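Local coordinates for DegV family protein ([Eubacterium] eligens, PDB 5UXY) that probably binds long-chain fatty acids, as other DegV family proteins do, and holds a heptadecanoic acid in the crystal, at residues Asp9-Ile14 with Gly260-Tyr265; Arg57-Cys62 with Ala166-Val171; Ile83-Ser88 with Val112-Ser117. All coordinates share one frame; numbering follows the deposited sequence.

Contact 1. Residues Asp9-Ile14 with Gly260-Tyr265; sequences DSACDI and GLCSYY. With X90 (heptadecanoic acid), chain D.
Asp13 meets Cys262 in the tight part of this buried contact, with OD1 of Asp13 3.2 Å from CB of Cys262. The Cys262 thiol, anti to its own carbonyl carbon (chi1 -75°), is short enough for SG to lie 3.3 Å from the Ala11 carbonyl O and equally near Asp13 OD1. Next to it, the small methyl CB of Ala11 packs at 3.9 Å against CD1 of Leu261. An Asx turn, in which Asp9 OD1 accepts from Ala11 N, shapes the loop where it meets the first turn of helix 260-266, so that a loop on one sheet joins a helix connecting strands of the other. Asp13 OD1 also accepts from Gly259 N, and the helix N-terminus would tend to stabilise its charge. The fit is looser where a water intervenes: it accepts from Cys262 N at 2.9 Å and can donate to Asp13 OD1 and Ser10 O, though perhaps not to both at once. On the ligand side, one face of the Tyr265 ring lies along the fatty-acid chain, while CD2 of Tyr264 covers the opposite face. With an alanine in place of Tyr265, the hydrocarbon would probably lose this flat wall, and Thr60 OG1 its phenolic partner.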
loop_
_atom_site.group_PDB
_atom_site.type_symbol
_atom_site.label_atom_id
_atom_site.label_comp_id
_atom_site.label_asym_id
_atom_site.label_seq_id
_atom_site.Cartn_x
_atom_site.Cartn_y
_atom_site.Cartn_z
ATOM N N ASP A 9 6.327 -6.455 -0.013
ATOM C CA ASP A 9 5.557 -6.991 -1.107
ATOM C C ASP A 9 5.114 -5.875 -2.072
ATOM O O ASP A 9 5.180 -4.682 -1.776
ATOM C CB ASP A 9 4.381 -7.785 -0.582
ATOM C CG ASP A 9 3.387 -6.918 0.122
ATOM O OD1 ASP A 9 2.788 -6.018 -0.542
ATOM O OD2 ASP A 9 3.164 -7.164 1.331
ATOM N N SER A 10 4.649 -6.292 -3.253
ATOM C CA SER A 10 4.449 -5.356 -4.376
ATOM C C SER A 10 3.257 -4.427 -4.140
ATOM O O SER A 10 3.076 -3.445 -4.890
ATOM C CB SER A 10 4.267 -6.128 -5.696
ATOM O OG SER A 10 3.049 -6.865 -5.699
ATOM N N ALA A 11 2.477 -4.683 -3.088
ATOM C CA ALA A 11 1.456 -3.693 -2.702
ATOM C C ALA A 11 2.047 -2.349 -2.299
ATOM O O ALA A 11 1.281 -1.393 -2.124
ATOM C CB ALA A 11 0.582 -4.219 -1.544
ATOM N N CYS A 12 3.371 -2.240 -2.148
ATOM C CA CYS A 12 3.948 -0.948 -1.808
ATOM C C CYS A 12 4.072 -0.038 -3.018
ATOM O O CYS A 12 4.456 1.130 -2.865
ATOM C CB CYS A 12 5.322 -1.128 -1.159
ATOM S SG CYS A 12 6.604 -1.730 -2.358
ATOM N N ASP A 13 3.802 -0.562 -4.211
ATOM C CA ASP A 13 3.751 0.147 -5.500
ATOM C C ASP A 13 5.120 0.578 -6.054
ATOM O O ASP A 13 5.157 1.118 -7.179
ATOM C CB ASP A 13 2.861 1.418 -5.462
ATOM C CG ASP A 13 1.372 1.131 -4.954
ATOM O OD1 ASP A 13 0.729 0.211 -5.494
ATOM O OD2 ASP A 13 0.870 1.859 -4.029
ATOM N N ILE A 14 6.228 0.366 -5.348
ATOM C CA ILE A 14 7.528 0.861 -5.796
ATOM C C ILE A 14 8.468 -0.306 -6.010
ATOM O O ILE A 14 8.234 -1.412 -5.524
ATOM C CB ILE A 14 8.146 1.854 -4.833
ATOM C CG1 ILE A 14 8.299 1.233 -3.443
ATOM C CG2 ILE A 14 7.265 3.095 -4.774
ATOM C CD1 ILE A 14 9.247 2.003 -2.566
ATOM N N GLY A 260 0.504 -3.128 -9.643
ATOM C CA GLY A 260 -0.523 -4.047 -10.107
ATOM C C GLY A 260 -1.541 -4.410 -9.030
ATOM O O GLY A 260 -2.736 -4.429 -9.278
ATOM N N LEU A 261 -1.071 -4.758 -7.838
ATOM C CA LEU A 261 -1.993 -5.226 -6.811
ATOM C C LEU A 261 -2.934 -4.094 -6.408
ATOM O O LEU A 261 -4.155 -4.277 -6.273
ATOM C CB LEU A 261 -1.173 -5.713 -5.603
ATOM C CG LEU A 261 -1.867 -6.465 -4.461
ATOM C CD1 LEU A 261 -2.578 -5.516 -3.521
ATOM C CD2 LEU A 261 -2.818 -7.548 -5.061
ATOM N N CYS A 262 -2.370 -2.937 -6.110
ATOM C CA CYS A 262 -3.230 -1.822 -5.719
ATOM C C CYS A 262 -4.150 -1.410 -6.874
ATOM O O CYS A 262 -5.302 -1.041 -6.653
ATOM C CB CYS A 262 -2.390 -0.637 -5.250
ATOM S SG CYS A 262 -1.694 -0.950 -3.506
ATOM N N SER A 263 -3.673 -1.465 -8.107
ATOM C CA SER A 263 -4.559 -1.132 -9.247
ATOM C C SER A 263 -5.736 -2.087 -9.313
ATOM O O SER A 263 -6.872 -1.677 -9.582
ATOM C CB SER A 263 -3.763 -1.145 -10.570
ATOM O OG SER A 263 -2.799 -0.099 -10.571
ATOM N N TYR A 264 -5.492 -3.364 -9.040
ATOM C CA TYR A 264 -6.574 -4.344 -9.092
ATOM C C TYR A 264 -7.652 -4.039 -8.040
ATOM O O TYR A 264 -8.853 -4.053 -8.350
ATOM C CB TYR A 264 -5.992 -5.763 -8.897
ATOM C CG TYR A 264 -7.051 -6.808 -8.777
ATOM C CD1 TYR A 264 -7.703 -7.257 -9.929
ATOM C CD2 TYR A 264 -7.438 -7.325 -7.529
ATOM C CE1 TYR A 264 -8.746 -8.202 -9.845
ATOM C CE2 TYR A 264 -8.456 -8.310 -7.434
ATOM C CZ TYR A 264 -9.101 -8.732 -8.599
ATOM O OH TYR A 264 -10.107 -9.655 -8.526
ATOM N N TYR A 265 -7.235 -3.789 -6.780
ATOM C CA TYR A 265 -8.189 -3.604 -5.683
ATOM C C TYR A 265 -8.719 -2.167 -5.578
ATOM O O TYR A 265 -9.894 -1.972 -5.192
ATOM C CB TYR A 265 -7.555 -4.018 -4.348
ATOM C CG TYR A 265 -7.599 -5.506 -4.170
ATOM C CD1 TYR A 265 -8.849 -6.177 -4.141
ATOM C CD2 TYR A 265 -6.419 -6.263 -4.070
ATOM C CE1 TYR A 265 -8.924 -7.575 -3.992
ATOM C CE2 TYR A 265 -6.488 -7.679 -3.922
ATOM C CZ TYR A 265 -7.727 -8.305 -3.866
ATOM O OH TYR A 265 -7.848 -9.671 -3.759
HETATM O O19 X90 D . -4.259 -12.061 -2.275
HETATM C C21 X90 D . -3.771 -11.429 -1.288
HETATM O O21 X90 D . -3.453 -12.084 -0.227
HETATM C C22 X90 D . -3.642 -9.892 -1.409
HETATM C C23 X90 D . -4.993 -9.299 -0.938
HETATM C C24 X90 D . -4.890 -7.760 -0.769
HETATM C C25 X90 D . -6.239 -7.258 -0.160
HETATM C C26 X90 D . -6.284 -5.770 0.234
HETATM C C27 X90 D . -5.520 -4.900 -0.757
HETATM C C28 X90 D . -5.863 -3.402 -0.586
HETATM C C29 X90 D . -5.498 -2.605 -1.854
HETATM C C30 X90 D . -7.483 -0.701 -1.649
HETATM C C31 X90 D . -7.507 0.404 -0.529
HETATM C C32 X90 D . -7.657 -0.299 0.838
HETATM C C33 X90 D . -7.009 0.441 2.013
HETATM C C34 X90 D . -7.275 -0.216 3.391
HETATM C C35 X90 D . -5.980 -0.854 3.925
HETATM C C36 X90 D . -6.095 -1.611 5.260
HETATM C C39 X90 D . -6.006 -1.138 -1.929
HETATM O O HOH W 1 0.514 -2.450 -6.168
#

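Contact 2. Residues Arg57-Cys62 with Ala166-Val171; sequences RSYTAC and AQNGRV. With X90 (heptadecanoic acid), chain D.
Arg57 and Gln167 lie side by side, their side chains running opposite ways, where helix 163-167 ends in a Schellman motif with Gly169 as its C-prime residue at positive phi; the contact ties this helix end to the loop leading into strand 59-61. Direct hydrogen bonds come first. Gln167 OE1 accepts two, both from the same face of its amide plane: Arg57 NE at 3.2 Å, almost straight at 175° and lying in the guanidinium plane, and Ser58 N from above the carbonyl plane. A glutamine suits this place because, with chi1 at 75° and the chain extended beyond CG, it carries its oxygen to both donors while NE2 bonds to Asn164 OD1. Weaker are the bonds of Asn168, whose OD1 meets Arg57 NH1 at 2.7 Å but with a poor angle of 119°, while ND2 gives a long bond to Ser58 O and a sounder one to Asn164 O. Packing flanks the Arg57 guanidinium: Tyr59 CZ lies over one face, toward its rim, and the Gln167 carbonyl O over the opposite one, without a hydrogen bond. Water provides a third link, accepting from Thr60 N and donating to Asn168 OD1 at 2.7 Å. Against the fatty acid, Arg170, held through NE by Met87 O, places its guanidinium centre 3.6 Å below C23. Thr60 OG1 donates to the carboxylate O19 in a very short bond of 2.5 Å.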
loop_
_atom_site.group_PDB
_atom_site.type_symbol
_atom_site.label_atom_id
_atom_site.label_comp_id
_atom_site.label_asym_id
_atom_site.label_seq_id
_atom_site.Cartn_x
_atom_site.Cartn_y
_atom_site.Cartn_z
ATOM N N ARG A 57 -14.765 -14.589 -12.444
ATOM C CA ARG A 57 -14.109 -14.256 -11.186
ATOM C C ARG A 57 -12.634 -13.969 -11.429
ATOM O O ARG A 57 -12.030 -14.490 -12.365
ATOM C CB ARG A 57 -14.242 -15.415 -10.196
ATOM C CG ARG A 57 -15.593 -15.512 -9.485
ATOM C CD ARG A 57 -15.388 -15.527 -7.965
ATOM N NE ARG A 57 -14.389 -14.538 -7.525
ATOM C CZ ARG A 57 -13.531 -14.738 -6.521
ATOM N NH1 ARG A 57 -12.644 -13.820 -6.181
ATOM N NH2 ARG A 57 -13.540 -15.886 -5.866
ATOM N N SER A 58 -12.046 -13.113 -10.585
ATOM C CA SER A 58 -10.605 -12.914 -10.616
ATOM C C SER A 58 -10.112 -12.975 -9.180
ATOM O O SER A 58 -10.880 -12.767 -8.237
ATOM C CB SER A 58 -10.198 -11.598 -11.309
ATOM O OG SER A 58 -11.007 -10.503 -10.846
ATOM N N TYR A 59 -8.815 -13.259 -9.043
ATOM C CA TYR A 59 -8.237 -13.647 -7.757
ATOM C C TYR A 59 -6.891 -12.974 -7.569
ATOM O O TYR A 59 -6.261 -12.565 -8.540
ATOM C CB TYR A 59 -8.011 -15.151 -7.694
ATOM C CG TYR A 59 -9.230 -15.963 -8.076
ATOM C CD1 TYR A 59 -10.212 -16.237 -7.137
ATOM C CD2 TYR A 59 -9.408 -16.424 -9.373
ATOM C CE1 TYR A 59 -11.352 -16.968 -7.475
ATOM C CE2 TYR A 59 -10.543 -17.164 -9.720
ATOM C CZ TYR A 59 -11.506 -17.420 -8.761
ATOM O OH TYR A 59 -12.635 -18.145 -9.059
ATOM N N THR A 60 -6.445 -12.852 -6.297
ATOM C CA THR A 60 -5.054 -12.516 -6.028
ATOM C C THR A 60 -4.415 -13.590 -5.138
ATOM O O THR A 60 -5.102 -14.340 -4.442
ATOM C CB THR A 60 -4.903 -11.130 -5.368
ATOM O OG1 THR A 60 -5.626 -11.099 -4.124
ATOM C CG2 THR A 60 -5.492 -10.037 -6.323
ATOM N N ALA A 61 -3.092 -13.604 -5.141
ATOM C CA ALA A 61 -2.329 -14.558 -4.347
ATOM C C ALA A 61 -1.111 -13.888 -3.747
ATOM O O ALA A 61 -0.448 -13.093 -4.414
ATOM C CB ALA A 61 -1.871 -15.743 -5.198
ATOM N N CYS A 62 -0.744 -14.293 -2.529
ATOM C CA CYS A 62 0.473 -13.749 -1.893
ATOM C C CYS A 62 1.717 -14.406 -2.515
ATOM O O CYS A 62 1.602 -15.407 -3.245
ATOM C CB CYS A 62 0.375 -13.971 -0.384
ATOM S SG CYS A 62 0.515 -15.683 0.034
ATOM N N ALA A 166 -15.009 -6.555 -3.311
ATOM C CA ALA A 166 -16.210 -7.222 -2.848
ATOM C C ALA A 166 -16.257 -8.669 -3.327
ATOM O O ALA A 166 -16.658 -9.550 -2.570
ATOM C CB ALA A 166 -17.448 -6.490 -3.333
ATOM N N GLN A 167 -15.843 -8.936 -4.574
ATOM C CA GLN A 167 -15.942 -10.321 -5.039
ATOM C C GLN A 167 -14.915 -11.197 -4.350
ATOM O O GLN A 167 -15.093 -12.413 -4.307
ATOM C CB GLN A 167 -15.791 -10.408 -6.567
ATOM C CG GLN A 167 -14.382 -10.227 -7.051
ATOM C CD GLN A 167 -14.156 -10.568 -8.523
ATOM O OE1 GLN A 167 -14.423 -11.686 -8.968
ATOM N NE2 GLN A 167 -13.618 -9.619 -9.264
ATOM N N ASN A 168 -13.862 -10.607 -3.794
ATOM C CA ASN A 168 -12.869 -11.353 -3.022
ATOM C C ASN A 168 -13.111 -11.301 -1.518
ATOM O O ASN A 168 -12.224 -11.693 -0.731
ATOM C CB ASN A 168 -11.462 -10.836 -3.372
ATOM C CG ASN A 168 -10.986 -11.341 -4.736
ATOM O OD1 ASN A 168 -10.620 -12.518 -4.884
ATOM N ND2 ASN A 168 -10.983 -10.477 -5.727
ATOM N N GLY A 169 -14.274 -10.819 -1.097
ATOM C CA GLY A 169 -14.663 -10.854 0.308
ATOM C C GLY A 169 -13.920 -9.897 1.198
ATOM O O GLY A 169 -13.800 -10.142 2.396
ATOM N N ARG A 170 -13.406 -8.807 0.648
ATOM C CA ARG A 170 -12.580 -7.898 1.428
ATOM C C ARG A 170 -13.307 -6.608 1.797
ATOM O O ARG A 170 -12.751 -5.774 2.521
ATOM C CB ARG A 170 -11.283 -7.636 0.639
ATOM C CG ARG A 170 -10.355 -8.823 0.891
ATOM C CD ARG A 170 -9.306 -9.015 -0.113
ATOM N NE ARG A 170 -8.402 -10.009 0.453
ATOM C CZ ARG A 170 -8.043 -11.138 -0.148
ATOM N NH1 ARG A 170 -7.246 -11.980 0.484
ATOM N NH2 ARG A 170 -8.475 -11.431 -1.371
ATOM N N VAL A 171 -14.542 -6.438 1.335
ATOM C CA VAL A 171 -15.408 -5.349 1.781
ATOM C C VAL A 171 -16.840 -5.867 1.712
ATOM O O VAL A 171 -17.140 -6.766 0.925
ATOM C CB VAL A 171 -15.189 -4.079 0.904
ATOM C CG1 VAL A 171 -15.930 -4.201 -0.430
ATOM C CG2 VAL A 171 -15.612 -2.848 1.622
HETATM O O19 X90 D . -4.259 -12.061 -2.275
HETATM C C21 X90 D . -3.771 -11.429 -1.288
HETATM O O21 X90 D . -3.453 -12.084 -0.227
HETATM C C22 X90 D . -3.642 -9.892 -1.409
HETATM C C23 X90 D . -4.993 -9.299 -0.938
HETATM C C24 X90 D . -4.890 -7.760 -0.769
HETATM C C25 X90 D . -6.239 -7.258 -0.160
HETATM C C26 X90 D . -6.284 -5.770 0.234
HETATM C C27 X90 D . -5.520 -4.900 -0.757
HETATM C C28 X90 D . -5.863 -3.402 -0.586
HETATM C C29 X90 D . -5.498 -2.605 -1.854
HETATM C C30 X90 D . -7.483 -0.701 -1.649
HETATM C C31 X90 D . -7.507 0.404 -0.529
HETATM C C32 X90 D . -7.657 -0.299 0.838
HETATM C C33 X90 D . -7.009 0.441 2.013
HETATM C C34 X90 D . -7.275 -0.216 3.391
HETATM C C35 X90 D . -5.980 -0.854 3.925
HETATM C C36 X90 D . -6.095 -1.611 5.260
HETATM C C39 X90 D . -6.006 -1.138 -1.929
HETATM O O HOH W 2 -13.099 -10.324 -12.317
HETATM O O HOH W 3 -8.235 -13.547 -4.016
#

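Contact 3. Residues Ile83-Ser88 with Val112-Ser117; sequences ITAGMS and VIDSKS. With X90 (heptadecanoic acid), chain D.
The loops that follow two neighbouring parallel strands, 77-82 and 109-114, meet here through Thr84, Ala85 and Asp114, and both are shaped by small side-chain turns beside the fatty-acid site. Asp114 is the hub. With CG anti to the backbone N (chi1 173°), its carboxylate reaches across to the other loop, and OD1 accepts from Ala85 N at 3.0 Å and from Lys116 N at 2.9 Å. The two donors approach from opposite faces of the carboxylate plane, so the oxygen is gripped above and below; the second bond closes an Asx turn. The other oxygen, OD2, has the small methyl CB of Ala85 against it at 3.3 Å, and it accepts from a water that also donates to Thr84 OG1.

Thr84 pairs by its backbone as well: Thr84 N donates to Ser117 O at 2.9 Å, in the carbonyl plane of the acceptor. Its hydroxyl closes an ST turn by accepting from Gly86 N, and is further bonded to Gly194 O. A matching ST turn on the facing loop has Ser115 OG accepting from Ser117 N, while that hydroxyl also bonds to Thr82 O. Short hydroxyl side chains suit both places because they can bend back to the main chain.

Toward the ligand, Ser88 OG donates to carboxylate O21 at 2.6 Å. Ile83, its CG1 anti to the backbone N (chi1 178°), carries CD1 to within 3.5 Å of the aliphatic carbon C27, an apolar branch against an apolar chain. Around this pair of loops, helix 90-102 touches Ile83, Ala85 and Asp114 through Thr90 and Tyr91, whereas Met122 of helix 119-134 packs on Ile83 and Ser115.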
loop_
_atom_site.group_PDB
_atom_site.type_symbol
_atom_site.label_atom_id
_atom_site.label_comp_id
_atom_site.label_asym_id
_atom_site.label_seq_id
_atom_site.Cartn_x
_atom_site.Cartn_y
_atom_site.Cartn_z
ATOM N N ILE A 83 1.744 -5.979 3.300
ATOM C CA ILE A 83 0.359 -5.505 3.365
ATOM C C ILE A 83 -0.338 -6.116 4.606
ATOM O O ILE A 83 0.081 -7.143 5.164
ATOM C CB ILE A 83 -0.291 -5.904 2.028
ATOM C CG1 ILE A 83 -1.772 -5.508 1.962
ATOM C CG2 ILE A 83 -0.191 -7.354 1.824
ATOM C CD1 ILE A 83 -2.330 -5.698 0.531
ATOM N N THR A 84 -1.373 -5.436 5.073
ATOM C CA THR A 84 -2.070 -5.792 6.297
ATOM C C THR A 84 -2.357 -7.280 6.441
ATOM O O THR A 84 -2.919 -7.932 5.548
ATOM C CB THR A 84 -3.391 -4.996 6.403
ATOM O OG1 THR A 84 -4.095 -5.484 7.545
ATOM C CG2 THR A 84 -4.247 -5.182 5.123
ATOM N N ALA A 85 -1.983 -7.812 7.610
ATOM C CA ALA A 85 -2.363 -9.184 7.944
ATOM C C ALA A 85 -3.865 -9.312 8.122
ATOM O O ALA A 85 -4.403 -10.432 8.104
ATOM C CB ALA A 85 -1.657 -9.592 9.242
ATOM N N GLY A 86 -4.560 -8.182 8.268
ATOM C CA GLY A 86 -6.000 -8.249 8.403
ATOM C C GLY A 86 -6.751 -8.476 7.102
ATOM O O GLY A 86 -7.960 -8.722 7.147
HETATM N N MSE A 87 -6.092 -8.412 5.951
HETATM C CA MSE A 87 -6.801 -8.659 4.692
HETATM C C MSE A 87 -6.164 -9.686 3.766
HETATM O O MSE A 87 -6.727 -10.017 2.727
HETATM C CB MSE A 87 -6.944 -7.357 3.927
HETATM C CG MSE A 87 -7.596 -6.286 4.765
HETATM SE SE MSE A 87 -9.342 -5.881 4.030
HETATM C CE MSE A 87 -8.908 -4.885 2.398
ATOM N N SER A 88 -4.980 -10.173 4.138
ATOM C CA SER A 88 -4.144 -10.935 3.207
ATOM C C SER A 88 -3.276 -11.927 3.983
ATOM O O SER A 88 -2.862 -11.641 5.102
ATOM C CB SER A 88 -3.226 -9.987 2.413
ATOM O OG SER A 88 -2.264 -10.645 1.610
ATOM N N VAL A 112 9.767 -8.838 10.372
ATOM C CA VAL A 112 8.636 -8.674 9.437
ATOM C C VAL A 112 7.658 -7.684 10.072
ATOM O O VAL A 112 7.231 -7.897 11.215
ATOM C CB VAL A 112 7.946 -10.005 9.135
ATOM C CG1 VAL A 112 6.777 -9.743 8.137
ATOM C CG2 VAL A 112 8.946 -11.093 8.520
ATOM N N ILE A 113 7.298 -6.621 9.321
ATOM C CA ILE A 113 6.409 -5.539 9.774
ATOM C C ILE A 113 5.071 -5.714 9.073
ATOM O O ILE A 113 4.967 -5.575 7.857
ATOM C CB ILE A 113 6.997 -4.161 9.470
ATOM C CG1 ILE A 113 8.391 -4.057 10.079
ATOM C CG2 ILE A 113 6.045 -3.058 9.959
ATOM C CD1 ILE A 113 9.079 -2.743 9.704
ATOM N N ASP A 114 4.043 -6.071 9.834
ATOM C CA ASP A 114 2.667 -5.971 9.339
ATOM C C ASP A 114 2.324 -4.476 9.268
ATOM O O ASP A 114 2.246 -3.811 10.309
ATOM C CB ASP A 114 1.746 -6.685 10.325
ATOM C CG ASP A 114 0.253 -6.493 9.993
ATOM O OD1 ASP A 114 -0.031 -5.942 8.931
ATOM O OD2 ASP A 114 -0.596 -6.871 10.821
ATOM N N SER A 115 2.234 -3.915 8.054
ATOM C CA SER A 115 1.966 -2.482 7.969
ATOM C C SER A 115 0.598 -2.116 8.503
ATOM O O SER A 115 0.352 -0.919 8.672
ATOM C CB SER A 115 2.037 -1.957 6.517
ATOM O OG SER A 115 1.038 -2.616 5.721
ATOM N N LYS A 116 -0.292 -3.093 8.698
ATOM C CA LYS A 116 -1.698 -2.826 8.988
ATOM C C LYS A 116 -2.330 -1.945 7.913
ATOM O O LYS A 116 -3.353 -1.285 8.149
ATOM C CB LYS A 116 -1.824 -2.162 10.345
ATOM C CG LYS A 116 -1.201 -2.970 11.483
ATOM C CD LYS A 116 -0.945 -1.981 12.669
ATOM C CE LYS A 116 -0.915 -2.650 14.008
ATOM N NZ LYS A 116 -1.157 -1.652 15.097
ATOM N N SER A 117 -1.769 -1.952 6.718
ATOM C CA SER A 117 -2.313 -1.059 5.689
ATOM C C SER A 117 -1.846 -1.540 4.306
ATOM O O SER A 117 -1.710 -2.739 4.090
ATOM C CB SER A 117 -1.879 0.372 6.041
ATOM O OG SER A 117 -2.442 1.308 5.131
HETATM O O19 X90 D . -4.259 -12.061 -2.275
HETATM C C21 X90 D . -3.771 -11.429 -1.288
HETATM O O21 X90 D . -3.453 -12.084 -0.227
HETATM C C22 X90 D . -3.642 -9.892 -1.409
HETATM C C23 X90 D . -4.993 -9.299 -0.938
HETATM C C24 X90 D . -4.890 -7.760 -0.769
HETATM C C25 X90 D . -6.239 -7.258 -0.160
HETATM C C26 X90 D . -6.284 -5.770 0.234
HETATM C C27 X90 D . -5.520 -4.900 -0.757
HETATM C C28 X90 D . -5.863 -3.402 -0.586
HETATM C C29 X90 D . -5.498 -2.605 -1.854
HETATM C C30 X90 D . -7.483 -0.701 -1.649
HETATM C C31 X90 D . -7.507 0.404 -0.529
HETATM C C32 X90 D . -7.657 -0.299 0.838
HETATM C C33 X90 D . -7.009 0.441 2.013
HETATM C C34 X90 D . -7.275 -0.216 3.391
HETATM C C35 X90 D . -5.980 -0.854 3.925
HETATM C C36 X90 D . -6.095 -1.611 5.260
HETATM C C39 X90 D . -6.006 -1.138 -1.929
HETATM O O HOH W 4 -3.156 -5.959 10.449
#

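The three contacts surround one heptadecanoic acid, which all of them touch. Contacts 2 and 3 supply the hydroxyl donors to its two carboxylate oxygens; all three also line the hydrocarbon, contact 1 through Tyr265 and Leu261. The centres of contacts 1 and 2 lie about 14 Å apart, those of contacts 1 and 3 about 13 Å, and those of contacts 2 and 3 about 16 Å. Direct polar links bridge these gaps: Tyr265 OH to Thr60 OG1 at 2.7 Å, Asp9 OD2 to Ile83 N at 2.7 Å, and Arg170 NE to Met87 O at 2.8 Å. Along the chain, contact 3 is nested within the loop closed by contact 2, itself nested within that of contact 1.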